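Local coordinates for protein of unknown function with a Fic domain (Bacteroides thetaiotaomicron VPI-5482, PDB 3CUC), which is of unknown function but carries a Fic domain, a mostly helical fold of the Fic/DOC family, at residues R188-R191 with I192-F195; E154-P157 with A158-S162; G51-K54 with L55-F59; N39-L43 with E44-L48. All coordinates share one frame; numbering follows the deposited sequence.

Contact 1. Residues R188-R191 with I192-F195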
loop_
_atom_site.group_PDB
_atom_site.type_symbol
_atom_site.label_atom_id
_atom_site.label_comp_id
_atom_site.label_asym_id
_atom_site.label_seq_id
_atom_site.Cartn_x
_atom_site.Cartn_y
_atom_site.Cartn_z
ATOM N N ARG A 188 -0.636 10.250 5.533
ATOM C CA ARG A 188 -0.982 11.540 4.947
ATOM C C ARG A 188 -1.864 11.378 3.714
ATOM O O ARG A 188 -2.875 12.074 3.581
ATOM C CB ARG A 188 0.279 12.332 4.611
ATOM C CG ARG A 188 1.025 12.784 5.848
ATOM C CD ARG A 188 2.243 13.607 5.499
ATOM N NE ARG A 188 2.730 14.357 6.654
ATOM C CZ ARG A 188 3.654 15.312 6.602
ATOM N NH1 ARG A 188 4.208 15.665 5.449
ATOM N NH2 ARG A 188 4.024 15.927 7.714
ATOM N N TYR A 189 -1.498 10.449 2.830
ATOM C CA TYR A 189 -2.310 10.158 1.648
ATOM C C TYR A 189 -3.730 9.743 2.033
ATOM O O TYR A 189 -4.708 10.291 1.510
ATOM C CB TYR A 189 -1.684 9.063 0.777
ATOM C CG TYR A 189 -2.589 8.659 -0.369
ATOM C CD1 TYR A 189 -2.573 9.362 -1.572
ATOM C CD2 TYR A 189 -3.485 7.600 -0.236
ATOM C CE1 TYR A 189 -3.414 9.014 -2.614
ATOM C CE2 TYR A 189 -4.327 7.244 -1.270
ATOM C CZ TYR A 189 -4.290 7.953 -2.454
ATOM O OH TYR A 189 -5.129 7.592 -3.478
ATOM N N ILE A 190 -3.839 8.779 2.946
ATOM C CA ILE A 190 -5.146 8.259 3.343
ATOM C C ILE A 190 -6.007 9.353 3.998
ATOM O O ILE A 190 -7.236 9.323 3.898
ATOM C CB ILE A 190 -5.016 7.015 4.273
ATOM C CG1 ILE A 190 -6.236 6.101 4.123
ATOM C CG2 ILE A 190 -4.821 7.425 5.732
ATOM C CD1 ILE A 190 -6.268 5.331 2.800
ATOM N N ARG A 191 -5.362 10.322 4.648
ATOM C CA ARG A 191 -6.076 11.451 5.262
ATOM C C ARG A 191 -6.550 12.474 4.238
ATOM O O ARG A 191 -7.590 13.090 4.425
ATOM C CB ARG A 191 -5.211 12.145 6.320
ATOM C CG ARG A 191 -5.036 11.361 7.625
ATOM C CD ARG A 191 -6.352 11.153 8.361
ATOM N NE ARG A 191 -7.019 12.417 8.666
ATOM C CZ ARG A 191 -6.903 13.090 9.809
ATOM N NH1 ARG A 191 -6.136 12.636 10.795
ATOM N NH2 ARG A 191 -7.565 14.230 9.967
ATOM N N ILE A 192 -5.787 12.658 3.163
ATOM C CA ILE A 192 -6.236 13.483 2.034
ATOM C C ILE A 192 -7.387 12.779 1.291
ATOM O O ILE A 192 -8.390 13.404 0.952
ATOM C CB ILE A 192 -5.084 13.780 1.040
ATOM C CG1 ILE A 192 -3.964 14.583 1.710
ATOM C CG2 ILE A 192 -5.598 14.560 -0.163
ATOM C CD1 ILE A 192 -2.702 14.677 0.863
ATOM N N HIS A 193 -7.225 11.479 1.041
ATOM C CA HIS A 193 -8.261 10.636 0.411
ATOM C C HIS A 193 -8.734 11.254 -0.925
ATOM O O HIS A 193 -9.937 11.465 -1.131
ATOM C CB HIS A 193 -9.418 10.422 1.403
ATOM C CG HIS A 193 -9.904 9.003 1.496
ATOM N ND1 HIS A 193 -11.071 8.574 0.898
ATOM C CD2 HIS A 193 -9.398 7.926 2.145
ATOM C CE1 HIS A 193 -11.251 7.291 1.160
ATOM N NE2 HIS A 193 -10.249 6.874 1.914
ATOM N N PRO A 194 -7.774 11.524 -1.839
ATOM C CA PRO A 194 -7.961 12.400 -3.001
ATOM C C PRO A 194 -8.944 11.912 -4.057
ATOM O O PRO A 194 -9.672 12.719 -4.615
ATOM C CB PRO A 194 -6.550 12.491 -3.604
ATOM C CG PRO A 194 -5.877 11.252 -3.179
ATOM C CD PRO A 194 -6.403 10.975 -1.805
ATOM N N PHE A 195 -8.946 10.614 -4.345
ATOM C CA PHE A 195 -9.832 10.067 -5.372
ATOM C C PHE A 195 -11.188 9.696 -4.775
ATOM O O PHE A 195 -11.328 9.555 -3.554
ATOM C CB PHE A 195 -9.200 8.844 -6.049
ATOM C CG PHE A 195 -7.852 9.115 -6.657
ATOM C CD1 PHE A 195 -7.741 9.731 -7.895
ATOM C CD2 PHE A 195 -6.692 8.759 -5.987
ATOM C CE1 PHE A 195 -6.488 9.987 -8.453
ATOM C CE2 PHE A 195 -5.441 9.013 -6.537
ATOM C CZ PHE A 195 -5.341 9.628 -7.769
#
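Pro194 lies over one face of the Tyr189 ring, and its pyrrolidine crosses the tyrosine side chain at about a right angle. The main contact is CH-pi: Pro194 CD sits 4.0 Å from the ring centroid, offset toward the rim. Pro194 CG adds a close approach to Tyr189 CE1 at 3.4 Å. The tyrosine CG is turned to its own carbonyl side (chi1 174°), which lays the ring along the path of the outgoing loop. At its far end the hydroxyl meets the edge of Phe195, with Tyr189 OH in the ring plane and 3.2 Å from Phe195 CD2. The contact lies at the C-terminal end of helix 178-192. His193, Pro194 and Phe195 open the HPFxxGNGR signature loop of Fic proteins, which runs on to helix 199-213. His193, with positive phi, is the first residue to leave helical geometry. Its backbone is still tied back, His193 N to Tyr189 O at 2.8 Å and nearly straight (172°). One residue earlier, Ile192 N bonds to Arg188 O at 3.0 Å. The imidazole lies beside Ile190 and points the same way. Its edge faces the Ile190 carbonyl, with His193 CD2 3.1 Å from Ile190 O, and the ring stacks on Tyr150. Arg188 and Arg191 turn from the loop: Arg188 NH2 bonds to Ala250 O, and Arg191 NH1 to Tyr187 OH.

Contact 2. Residues E154-P157 with A158-S162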
loop_
_atom_site.group_PDB
_atom_site.type_symbol
_atom_site.label_atom_id
_atom_site.label_comp_id
_atom_site.label_asym_id
_atom_site.label_seq_id
_atom_site.Cartn_x
_atom_site.Cartn_y
_atom_site.Cartn_z
ATOM N N GLU A 154 -11.797 21.180 -3.209
ATOM C CA GLU A 154 -11.097 22.414 -3.568
ATOM C C GLU A 154 -9.618 22.363 -3.180
ATOM O O GLU A 154 -8.753 22.693 -3.986
ATOM C CB GLU A 154 -11.763 23.632 -2.906
ATOM C CG GLU A 154 -13.225 23.893 -3.324
ATOM C CD GLU A 154 -14.244 22.990 -2.628
ATOM O OE1 GLU A 154 -14.032 22.627 -1.454
ATOM O OE2 GLU A 154 -15.266 22.648 -3.258
ATOM N N GLU A 155 -9.332 21.942 -1.952
ATOM C CA GLU A 155 -7.962 21.971 -1.428
ATOM C C GLU A 155 -7.130 20.731 -1.795
ATOM O O GLU A 155 -5.917 20.719 -1.584
ATOM C CB GLU A 155 -7.982 22.177 0.093
ATOM C CG GLU A 155 -8.394 20.951 0.904
ATOM C CD GLU A 155 -8.881 21.300 2.298
ATOM O OE1 GLU A 155 -8.470 22.352 2.832
ATOM O OE2 GLU A 155 -9.677 20.516 2.859
ATOM N N THR A 156 -7.778 19.703 -2.347
ATOM C CA THR A 156 -7.113 18.435 -2.670
ATOM C C THR A 156 -5.879 18.582 -3.569
ATOM O O THR A 156 -4.807 18.108 -3.202
ATOM C CB THR A 156 -8.099 17.405 -3.282
ATOM O OG1 THR A 156 -9.023 16.979 -2.271
ATOM C CG2 THR A 156 -7.354 16.187 -3.830
ATOM N N PRO A 157 -6.015 19.234 -4.741
ATOM C CA PRO A 157 -4.834 19.394 -5.610
ATOM C C PRO A 157 -3.646 20.097 -4.947
ATOM O O PRO A 157 -2.500 19.719 -5.193
ATOM C CB PRO A 157 -5.356 20.224 -6.792
ATOM C CG PRO A 157 -6.679 20.735 -6.385
ATOM C CD PRO A 157 -7.223 19.818 -5.348
ATOM N N ALA A 158 -3.922 21.107 -4.122
ATOM C CA ALA A 158 -2.876 21.784 -3.353
ATOM C C ALA A 158 -2.238 20.835 -2.330
ATOM O O ALA A 158 -1.014 20.776 -2.207
ATOM C CB ALA A 158 -3.443 23.014 -2.656
ATOM N N PHE A 159 -3.079 20.097 -1.609
ATOM C CA PHE A 159 -2.626 19.096 -0.636
ATOM C C PHE A 159 -1.754 18.008 -1.271
ATOM O O PHE A 159 -0.754 17.587 -0.683
ATOM C CB PHE A 159 -3.837 18.439 0.043
ATOM C CG PHE A 159 -4.394 19.219 1.206
ATOM C CD1 PHE A 159 -4.296 20.606 1.263
ATOM C CD2 PHE A 159 -5.046 18.554 2.238
ATOM C CE1 PHE A 159 -4.816 21.307 2.336
ATOM C CE2 PHE A 159 -5.572 19.251 3.312
ATOM C CZ PHE A 159 -5.456 20.630 3.363
HETATM N N MSE A 160 -2.152 17.548 -2.459
HETATM C CA MSE A 160 -1.423 16.508 -3.180
HETATM C C MSE A 160 -0.079 17.004 -3.692
HETATM O O MSE A 160 0.922 16.304 -3.569
HETATM C CB MSE A 160 -2.259 15.959 -4.341
HETATM C CG MSE A 160 -3.423 15.100 -3.893
HETATM SE SE MSE A 160 -2.830 13.543 -2.950
HETATM C CE MSE A 160 -2.128 12.486 -4.452
ATOM N N THR A 161 -0.040 18.204 -4.258
ATOM C CA THR A 161 1.235 18.780 -4.673
ATOM C C THR A 161 2.178 18.902 -3.478
ATOM O O THR A 161 3.375 18.667 -3.607
ATOM C CB THR A 161 1.058 20.153 -5.331
ATOM O OG1 THR A 161 0.189 20.028 -6.458
ATOM C CG2 THR A 161 2.403 20.715 -5.795
ATOM N N SER A 162 1.632 19.255 -2.316
ATOM C CA SER A 162 2.429 19.338 -1.091
ATOM C C SER A 162 2.958 17.975 -0.660
ATOM O O SER A 162 4.085 17.873 -0.166
ATOM C CB SER A 162 1.613 19.959 0.045
ATOM O OG SER A 162 1.428 21.340 -0.191
#
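The chain winds into helix 156-173 here, with successive i to i+4 bonds: Phe159 N to Glu155 O at 2.9 Å, Met160 N to Thr156 O at 2.8 Å and Thr161 N to Pro157 O at 3.0 Å. Glu155 and Phe159 carry the side-chain contact. The glutamate chain passes over one face of the phenyl ring, with Glu155 CG above the ring centre and 3.9 Å from the centroid. Its carboxylate continues over the rim, 25° from parallel to the ring, and Glu155 OE1 comes within 3.5 Å of Phe159 CZ. Glu155 CG takes the crowded position between its own N and carbonyl carbon (chi1 75°), and the chain then runs extended. One residue further on, Thr156 and Met160, a selenomethionine, lie side by side, with Thr156 CG2 4.1 Å from Met160 CG. Thr161 OG1 is hydrogen-bonded with Glu97 OE2 and also lies 3.0 Å from Pro157 O. Ala158 O takes two donors from Ser162, N and OG, from opposite faces of its plane. Glu155 OE2, accepting from Ser152 N, and Thr156 OG1, bonded to Ser152 O, both tie the start of the helix back to Ser152. Phe159 packs on Ile192, and Met160 on Ile192 and Pro194, which sets this helix against the entry to the Fic signature loop.

Contact 3. Residues G51-K54 with L55-F59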
loop_
_atom_site.group_PDB
_atom_site.type_symbol
_atom_site.label_atom_id
_atom_site.label_comp_id
_atom_site.label_asym_id
_atom_site.label_seq_id
_atom_site.Cartn_x
_atom_site.Cartn_y
_atom_site.Cartn_z
ATOM N N GLY A 51 -8.893 -19.237 -3.943
ATOM C CA GLY A 51 -8.782 -20.114 -5.095
ATOM C C GLY A 51 -9.060 -19.335 -6.355
ATOM O O GLY A 51 -8.252 -19.354 -7.281
ATOM N N GLN A 52 -10.197 -18.635 -6.374
ATOM C CA GLN A 52 -10.576 -17.793 -7.504
ATOM C C GLN A 52 -9.410 -16.857 -7.845
ATOM O O GLN A 52 -9.063 -16.675 -9.014
ATOM C CB GLN A 52 -11.861 -17.007 -7.184
ATOM C CG GLN A 52 -13.114 -17.861 -7.170
ATOM C CD GLN A 52 -14.319 -17.094 -6.741
ATOM O OE1 GLN A 52 -14.279 -16.364 -5.758
ATOM N NE2 GLN A 52 -15.416 -17.249 -7.478
ATOM N N THR A 53 -8.786 -16.298 -6.817
ATOM C CA THR A 53 -7.694 -15.355 -7.011
ATOM C C THR A 53 -6.441 -16.024 -7.566
ATOM O O THR A 53 -5.835 -15.529 -8.521
ATOM C CB THR A 53 -7.287 -14.667 -5.693
ATOM O OG1 THR A 53 -8.404 -13.961 -5.136
ATOM C CG2 THR A 53 -6.138 -13.690 -5.929
ATOM N N LYS A 54 -6.024 -17.116 -6.928
ATOM C CA LYS A 54 -4.798 -17.835 -7.309
ATOM C C LYS A 54 -4.848 -18.333 -8.747
ATOM O O LYS A 54 -3.931 -18.084 -9.522
ATOM C CB LYS A 54 -4.585 -19.033 -6.388
ATOM C CG LYS A 54 -3.323 -19.848 -6.673
ATOM C CD LYS A 54 -3.193 -21.031 -5.697
ATOM C CE LYS A 54 -1.743 -21.268 -5.250
ATOM N NZ LYS A 54 -1.677 -22.030 -3.964
ATOM N N LEU A 55 -5.923 -19.038 -9.093
ATOM C CA LEU A 55 -6.126 -19.512 -10.461
ATOM C C LEU A 55 -6.208 -18.378 -11.500
ATOM O O LEU A 55 -5.939 -18.604 -12.684
ATOM C CB LEU A 55 -7.377 -20.393 -10.543
ATOM C CG LEU A 55 -7.255 -21.781 -9.906
ATOM C CD1 LEU A 55 -8.611 -22.469 -9.790
ATOM C CD2 LEU A 55 -6.288 -22.650 -10.697
ATOM N N LEU A 56 -6.583 -17.170 -11.074
ATOM C CA LEU A 56 -6.526 -16.006 -11.958
ATOM C C LEU A 56 -5.082 -15.564 -12.205
ATOM O O LEU A 56 -4.649 -15.455 -13.347
ATOM C CB LEU A 56 -7.327 -14.827 -11.395
ATOM C CG LEU A 56 -7.218 -13.525 -12.212
ATOM C CD1 LEU A 56 -8.053 -13.608 -13.480
ATOM C CD2 LEU A 56 -7.617 -12.310 -11.390
ATOM N N LEU A 57 -4.347 -15.289 -11.137
ATOM C CA LEU A 57 -3.009 -14.715 -11.264
ATOM C C LEU A 57 -1.934 -15.683 -11.770
ATOM O O LEU A 57 -0.975 -15.241 -12.388
ATOM C CB LEU A 57 -2.564 -14.131 -9.929
ATOM C CG LEU A 57 -3.342 -12.896 -9.492
ATOM C CD1 LEU A 57 -3.008 -12.552 -8.050
ATOM C CD2 LEU A 57 -3.020 -11.742 -10.436
HETATM N N MSE A 58 -2.097 -16.981 -11.502
HETATM C CA MSE A 58 -1.106 -17.964 -11.919
HETATM C C MSE A 58 -1.439 -18.590 -13.263
HETATM O O MSE A 58 -0.540 -18.963 -13.991
HETATM C CB MSE A 58 -0.954 -19.052 -10.856
HETATM C CG MSE A 58 -0.428 -18.528 -9.516
HETATM SE SE MSE A 58 1.340 -17.670 -9.599
HETATM C CE MSE A 58 2.405 -19.199 -10.395
ATOM N N PHE A 59 -2.719 -18.699 -13.593
ATOM C CA PHE A 59 -3.136 -19.352 -14.840
ATOM C C PHE A 59 -4.086 -18.547 -15.731
ATOM O O PHE A 59 -4.419 -18.997 -16.820
ATOM C CB PHE A 59 -3.816 -20.690 -14.516
ATOM C CG PHE A 59 -2.914 -21.687 -13.845
ATOM C CD1 PHE A 59 -2.669 -21.605 -12.478
ATOM C CD2 PHE A 59 -2.321 -22.712 -14.576
ATOM C CE1 PHE A 59 -1.833 -22.516 -11.845
ATOM C CE2 PHE A 59 -1.490 -23.631 -13.956
ATOM C CZ PHE A 59 -1.244 -23.534 -12.584
#
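Residues 51-54 and 55-59 form consecutive turns of helix 50-59, bonded Leu55 N to Gly51 O at 3.0 Å, Leu57 N to Thr53 O at 3.0 Å and Met58 N to Lys54 O at 2.9 Å. The bond from Leu56 N to Gln52 O is longer and more bent (3.3 Å, 137°), and the same N-H makes a weak second bond to Thr53 O. Side-chain contact between the two turns is light and apolar. Thr53 and Leu57 lie side by side and point the same way, with Thr53 CG2 3.9 Å from Leu57 CD1. The methyl reaches the leucine because Thr53 CG2 stands opposite its backbone N, while OG1, beside that N (chi1 -59°), bonds back to Thr49 O. Lys54 CG lies 4.3 Å from Met58 CG, but Met58, a selenomethionine, is modelled in two conformers, and this approach is doubtful. Leu55 lays its CB against Gly51 O at 3.5 Å. Gln52 points away from the following turn, and its amide bonds to Thr49 N and to the carbonyls of Ser63 and Asn65. The short helix packs along the groove where helices 22-42 and 68-89 meet. Thr53 and Leu57 each touch both of them, while Leu56 meets Met74 of helix 68-89 and Lys54 meets Leu34 of helix 22-42.

Contact 4. Residues N39-L43 with E44-L48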
loop_
_atom_site.group_PDB
_atom_site.type_symbol
_atom_site.label_atom_id
_atom_site.label_comp_id
_atom_site.label_asym_id
_atom_site.label_seq_id
_atom_site.Cartn_x
_atom_site.Cartn_y
_atom_site.Cartn_z
ATOM N N ASN A 39 -5.349 -9.872 -0.360
ATOM C CA ASN A 39 -5.653 -9.143 0.862
ATOM C C ASN A 39 -5.988 -7.673 0.642
ATOM O O ASN A 39 -6.952 -7.167 1.212
ATOM C CB ASN A 39 -4.508 -9.282 1.861
ATOM C CG ASN A 39 -4.482 -10.645 2.537
ATOM O OD1 ASN A 39 -5.288 -10.918 3.424
ATOM N ND2 ASN A 39 -3.542 -11.496 2.136
ATOM N N SER A 40 -5.209 -6.985 -0.184
ATOM C CA SER A 40 -5.410 -5.549 -0.370
ATOM C C SER A 40 -6.792 -5.290 -0.967
ATOM O O SER A 40 -7.453 -4.327 -0.599
ATOM C CB SER A 40 -4.290 -4.937 -1.228
ATOM O OG SER A 40 -4.373 -3.520 -1.301
ATOM N N ASN A 41 -7.237 -6.167 -1.862
ATOM C CA ASN A 41 -8.578 -6.060 -2.441
ATOM C C ASN A 41 -9.675 -6.575 -1.506
ATOM O O ASN A 41 -10.782 -6.040 -1.480
ATOM C CB ASN A 41 -8.649 -6.794 -3.782
ATOM C CG ASN A 41 -7.924 -6.060 -4.891
ATOM O OD1 ASN A 41 -6.802 -6.414 -5.245
ATOM N ND2 ASN A 41 -8.561 -5.029 -5.444
ATOM N N HIS A 42 -9.370 -7.608 -0.734
ATOM C CA HIS A 42 -10.346 -8.143 0.208
ATOM C C HIS A 42 -10.681 -7.122 1.294
ATOM O O HIS A 42 -11.826 -7.036 1.722
ATOM C CB HIS A 42 -9.855 -9.443 0.840
ATOM C CG HIS A 42 -10.935 -10.458 1.029
ATOM N ND1 HIS A 42 -11.310 -11.328 0.030
ATOM C CD2 HIS A 42 -11.729 -10.734 2.088
ATOM C CE1 HIS A 42 -12.285 -12.103 0.468
ATOM N NE2 HIS A 42 -12.556 -11.766 1.715
ATOM N N LEU A 43 -9.681 -6.353 1.725
ATOM C CA LEU A 43 -9.885 -5.262 2.690
ATOM C C LEU A 43 -10.977 -4.272 2.242
ATOM O O LEU A 43 -11.651 -3.671 3.074
ATOM C CB LEU A 43 -8.563 -4.503 2.940
ATOM C CG LEU A 43 -7.537 -5.104 3.909
ATOM C CD1 LEU A 43 -6.154 -4.537 3.635
ATOM C CD2 LEU A 43 -7.943 -4.848 5.358
ATOM N N GLU A 44 -11.148 -4.109 0.932
ATOM C CA GLU A 44 -12.115 -3.157 0.390
ATOM C C GLU A 44 -13.389 -3.852 -0.108
ATOM O O GLU A 44 -14.166 -3.260 -0.854
ATOM C CB GLU A 44 -11.475 -2.346 -0.749
ATOM C CG GLU A 44 -10.128 -1.690 -0.401
ATOM C CD GLU A 44 -10.223 -0.670 0.736
ATOM O OE1 GLU A 44 -11.313 -0.100 0.937
ATOM O OE2 GLU A 44 -9.209 -0.436 1.435
ATOM N N GLY A 45 -13.601 -5.103 0.299
ATOM C CA GLY A 45 -14.843 -5.822 -0.006
ATOM C C GLY A 45 -14.886 -6.691 -1.262
ATOM O O GLY A 45 -15.948 -7.196 -1.624
ATOM N N ASN A 46 -13.752 -6.874 -1.938
ATOM C CA ASN A 46 -13.682 -7.822 -3.059
ATOM C C ASN A 46 -13.923 -9.235 -2.545
ATOM O O ASN A 46 -13.237 -9.690 -1.622
ATOM C CB ASN A 46 -12.319 -7.764 -3.737
ATOM C CG ASN A 46 -12.262 -8.586 -5.023
ATOM O OD1 ASN A 46 -12.761 -9.711 -5.080
ATOM N ND2 ASN A 46 -11.642 -8.025 -6.055
ATOM N N THR A 47 -14.888 -9.930 -3.135
ATOM C CA THR A 47 -15.342 -11.204 -2.577
ATOM C C THR A 47 -14.829 -12.402 -3.366
ATOM O O THR A 47 -15.385 -13.491 -3.281
ATOM C CB THR A 47 -16.894 -11.259 -2.458
ATOM O OG1 THR A 47 -17.486 -11.185 -3.763
ATOM C CG2 THR A 47 -17.408 -10.117 -1.575
ATOM N N LEU A 48 -13.758 -12.212 -4.123
ATOM C CA LEU A 48 -13.094 -13.351 -4.736
ATOM C C LEU A 48 -12.416 -14.184 -3.659
ATOM O O LEU A 48 -11.682 -13.652 -2.823
ATOM C CB LEU A 48 -12.046 -12.926 -5.769
ATOM C CG LEU A 48 -12.504 -12.471 -7.157
ATOM C CD1 LEU A 48 -11.297 -12.290 -8.066
ATOM C CD2 LEU A 48 -13.491 -13.435 -7.790
#
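Asn41 O takes two backbone donors from the following loop, Asn46 N and Glu44 N, each at 3.1 Å. They approach from opposite faces of the carbonyl plane. Gly45 N bonds to His42 O at 3.0 Å and closes a type I turn from His42 to Gly45. The bonds from Asn46 N and Gly45 N make a Schellman motif that ends helix 22-42, with Gly45 as the C-prime residue at positive phi. Beyond it Asn46 OD1 accepts from Leu48 N at 2.9 Å, in the plane of its amide: an Asx turn. With chi1 -172° and chi2 -43°, Asn46 turns OD1 forward to the N-H of Leu48.

The run from Ser40 through Glu44 to Gly45 matches the (S/T)xxxE(G/N) motif, which is consistent with the inhibitory helix of other Fic proteins. As in that motif, Glu44 OE2 forms a salt bridge with Arg204, the second arginine of the Fic signature, on helix 199-213. Ser40 OG bonds to NE of the same arginine, so Ser40, in the last turn of the helix, and Glu44, just past it, hold the same guanidinium. The bent Glu44 chain (chi2 -62°) lies back against the helix end, with Glu44 CG 3.8 Å from Ser40 O.

Packing completes the turn. Asn46 CB rests on Asn41 CB at 3.8 Å. The His42 ring swings toward the loop, with Asn46 O over one face and Leu48 O at its edge, 3.7 Å from His42 CE1. The ring also stacks on Tyr38.

In the fold
The contacts are all local and follow one another along the chain, with no nesting or crossing. Contact 4 comes first and turns the chain out of helix 22-42. Contact 3 follows on helix 50-59, and the two touch where Thr53 packs on Leu48. The chain then crosses to the other side of the protein. Contact 2 lies at the start of helix 156-173, and contact 1 ends the next helix, 178-192. These two also touch, through Pro194 and Ile192 against Thr156 and Met160. Centres of contacts 2 and 3 are about 38 Å apart. Helix 199-213 links the two sides: it touches Tyr189 and Pro194 in contact 1, and its Arg204 binds contact 4.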